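Local coordinates for protein glutaredoxin (Methanosarcina acetivorans, PDB 5CAX) that is a glutaredoxin-like enzyme, methanoredoxin, that reduces protein disulfides in a coenzyme M-dependent manner and probably takes part in electron transfer, at residues A[6-10]-A[21-25]. Residues are numbered along the deposited sequence; the frame is centred on the assembly and turned at random.
Sequences KDTDK and KIVMY
Thr8 and Val23 bring the two backbones nearest, their CA atoms 6.4 Å apart, where the irregular N-terminal segment 6-10 passes over one face of strand 22-26. No backbone pairing joins them; Val23 and, from just before the strand, Lys21 point at the loop, and Tyr25 reaches it with its hydroxyl end. Thr8 sits among all three. Its CB lies 3.8 Å from CG2 of Val23, while CG1 of Val23 reaches the Thr8 carbonyl O at 3.7 Å, so the two methyls of Val23 lie against both the side chain and the carbonyl of Thr8. CG2 of Thr8 comes to the edge of the Tyr25 ring, near its plane, 3.1 Å from OH. Tyr25 OH donates a hydrogen bond of 3.2 Å to Asp7 O; the donor stands 35° above the carbonyl plane, with a C=O...O angle of 113°, and is therefore not on a lone pair. Strand 22-26 is an inner strand of the four-stranded mixed sheet of this thioredoxin-fold protein, between strands 48-51 and 78-81, and the loop covers part of its face beside helix 57-70. Gln66 of that helix touches Thr8 and Tyr25. Lys21 crosses Thr8 at about a right angle, its chain extended and CG opposite the backbone N (chi1 -166°), which brings Lys21 CE 3.8 Å from Thr8 OG1. Its ammonium group forms a salt bridge with Asp83.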
loop_
_atom_site.group_PDB
_atom_site.type_symbol
_atom_site.label_atom_id
_atom_site.label_comp_id
_atom_site.label_asym_id
_atom_site.label_seq_id
_atom_site.Cartn_x
_atom_site.Cartn_y
_atom_site.Cartn_z
ATOM N N LYS A 6 -6.359 -0.014 9.112
ATOM C CA LYS A 6 -6.288 -0.615 10.435
ATOM C C LYS A 6 -7.379 -1.667 10.482
ATOM O O LYS A 6 -8.484 -1.407 10.929
ATOM C CB LYS A 6 -6.479 0.446 11.510
ATOM C CG LYS A 6 -6.386 -0.033 12.939
ATOM C CD LYS A 6 -4.998 0.296 13.467
ATOM C CE LYS A 6 -3.946 -0.614 12.850
ATOM N NZ LYS A 6 -3.308 -0.146 11.572
ATOM N N ASP A 7 -7.061 -2.869 10.038
ATOM C CA ASP A 7 -5.718 -3.375 10.066
ATOM C C ASP A 7 -4.857 -2.990 8.863
ATOM O O ASP A 7 -5.308 -2.441 7.859
ATOM C CB ASP A 7 -5.774 -4.909 10.192
ATOM C CG ASP A 7 -5.483 -5.393 11.600
ATOM O OD1 ASP A 7 -6.416 -5.571 12.411
ATOM O OD2 ASP A 7 -4.300 -5.597 11.911
ATOM N N THR A 8 -3.568 -3.161 9.081
ATOM C CA THR A 8 -2.609 -3.148 8.009
ATOM C C THR A 8 -2.579 -4.566 7.400
ATOM O O THR A 8 -1.562 -4.973 6.859
ATOM C CB THR A 8 -1.211 -2.635 8.490
ATOM O OG1 THR A 8 -0.828 -3.277 9.711
ATOM C CG2 THR A 8 -1.290 -1.160 8.780
ATOM N N ASP A 9 -3.669 -5.338 7.533
ATOM C CA ASP A 9 -3.746 -6.620 6.798
ATOM C C ASP A 9 -4.678 -6.722 5.563
ATOM O O ASP A 9 -5.729 -6.095 5.513
ATOM C CB ASP A 9 -4.207 -7.747 7.733
ATOM C CG ASP A 9 -3.243 -8.038 8.855
ATOM O OD1 ASP A 9 -3.238 -7.284 9.860
ATOM O OD2 ASP A 9 -2.462 -9.010 8.710
ATOM N N LYS A 10 -4.334 -7.596 4.618
ATOM C CA LYS A 10 -5.303 -8.118 3.637
ATOM C C LYS A 10 -4.745 -9.240 2.805
ATOM O O LYS A 10 -4.821 -10.375 3.220
ATOM C CB LYS A 10 -5.868 -7.065 2.663
ATOM C CG LYS A 10 -7.022 -7.647 1.751
ATOM C CD LYS A 10 -7.641 -6.655 0.755
ATOM C CE LYS A 10 -8.289 -7.355 -0.447
ATOM N NZ LYS A 10 -9.516 -8.146 -0.142
ATOM N N LYS A 21 8.357 -2.934 7.046
ATOM C CA LYS A 21 6.911 -3.077 6.961
ATOM C C LYS A 21 6.351 -2.226 5.808
ATOM O O LYS A 21 6.462 -0.991 5.787
ATOM C CB LYS A 21 6.272 -2.695 8.304
ATOM C CG LYS A 21 4.830 -3.097 8.471
ATOM C CD LYS A 21 4.417 -2.878 9.904
ATOM C CE LYS A 21 2.961 -3.141 10.105
ATOM N NZ LYS A 21 2.584 -2.889 11.487
ATOM N N ILE A 22 5.817 -2.910 4.810
ATOM C CA ILE A 22 5.336 -2.243 3.623
ATOM C C ILE A 22 3.884 -2.652 3.447
ATOM O O ILE A 22 3.593 -3.833 3.257
ATOM C CB ILE A 22 6.124 -2.614 2.364
ATOM C CG1 ILE A 22 7.623 -2.694 2.657
ATOM C CG2 ILE A 22 5.765 -1.656 1.240
ATOM C CD1 ILE A 22 8.452 -3.234 1.526
ATOM N N VAL A 23 2.980 -1.677 3.522
ATOM C CA VAL A 23 1.563 -1.933 3.342
ATOM C C VAL A 23 0.972 -0.972 2.315
ATOM O O VAL A 23 1.007 0.243 2.501
ATOM C CB VAL A 23 0.800 -1.823 4.695
ATOM C CG1 VAL A 23 -0.645 -2.226 4.518
ATOM C CG2 VAL A 23 1.490 -2.662 5.759
ATOM N N MET A 24 0.435 -1.508 1.224
ATOM C CA MET A 24 -0.194 -0.656 0.221
ATOM C C MET A 24 -1.716 -0.690 0.270
ATOM O O MET A 24 -2.329 -1.759 0.228
ATOM C CB MET A 24 0.270 -1.044 -1.179
ATOM C CG MET A 24 -0.154 -0.058 -2.280
ATOM S SD MET A 24 -0.363 -0.893 -3.869
ATOM C CE MET A 24 -1.955 -1.712 -3.647
ATOM N N TYR A 25 -2.321 0.492 0.354
ATOM C CA TYR A 25 -3.763 0.607 0.271
ATOM C C TYR A 25 -4.132 1.056 -1.118
ATOM O O TYR A 25 -3.609 2.056 -1.612
ATOM C CB TYR A 25 -4.297 1.571 1.330
ATOM C CG TYR A 25 -4.052 1.098 2.753
ATOM C CD1 TYR A 25 -5.074 0.522 3.502
ATOM C CD2 TYR A 25 -2.798 1.224 3.345
ATOM C CE1 TYR A 25 -4.857 0.085 4.808
ATOM C CE2 TYR A 25 -2.564 0.789 4.654
ATOM C CZ TYR A 25 -3.595 0.220 5.377
ATOM O OH TYR A 25 -3.361 -0.214 6.667
#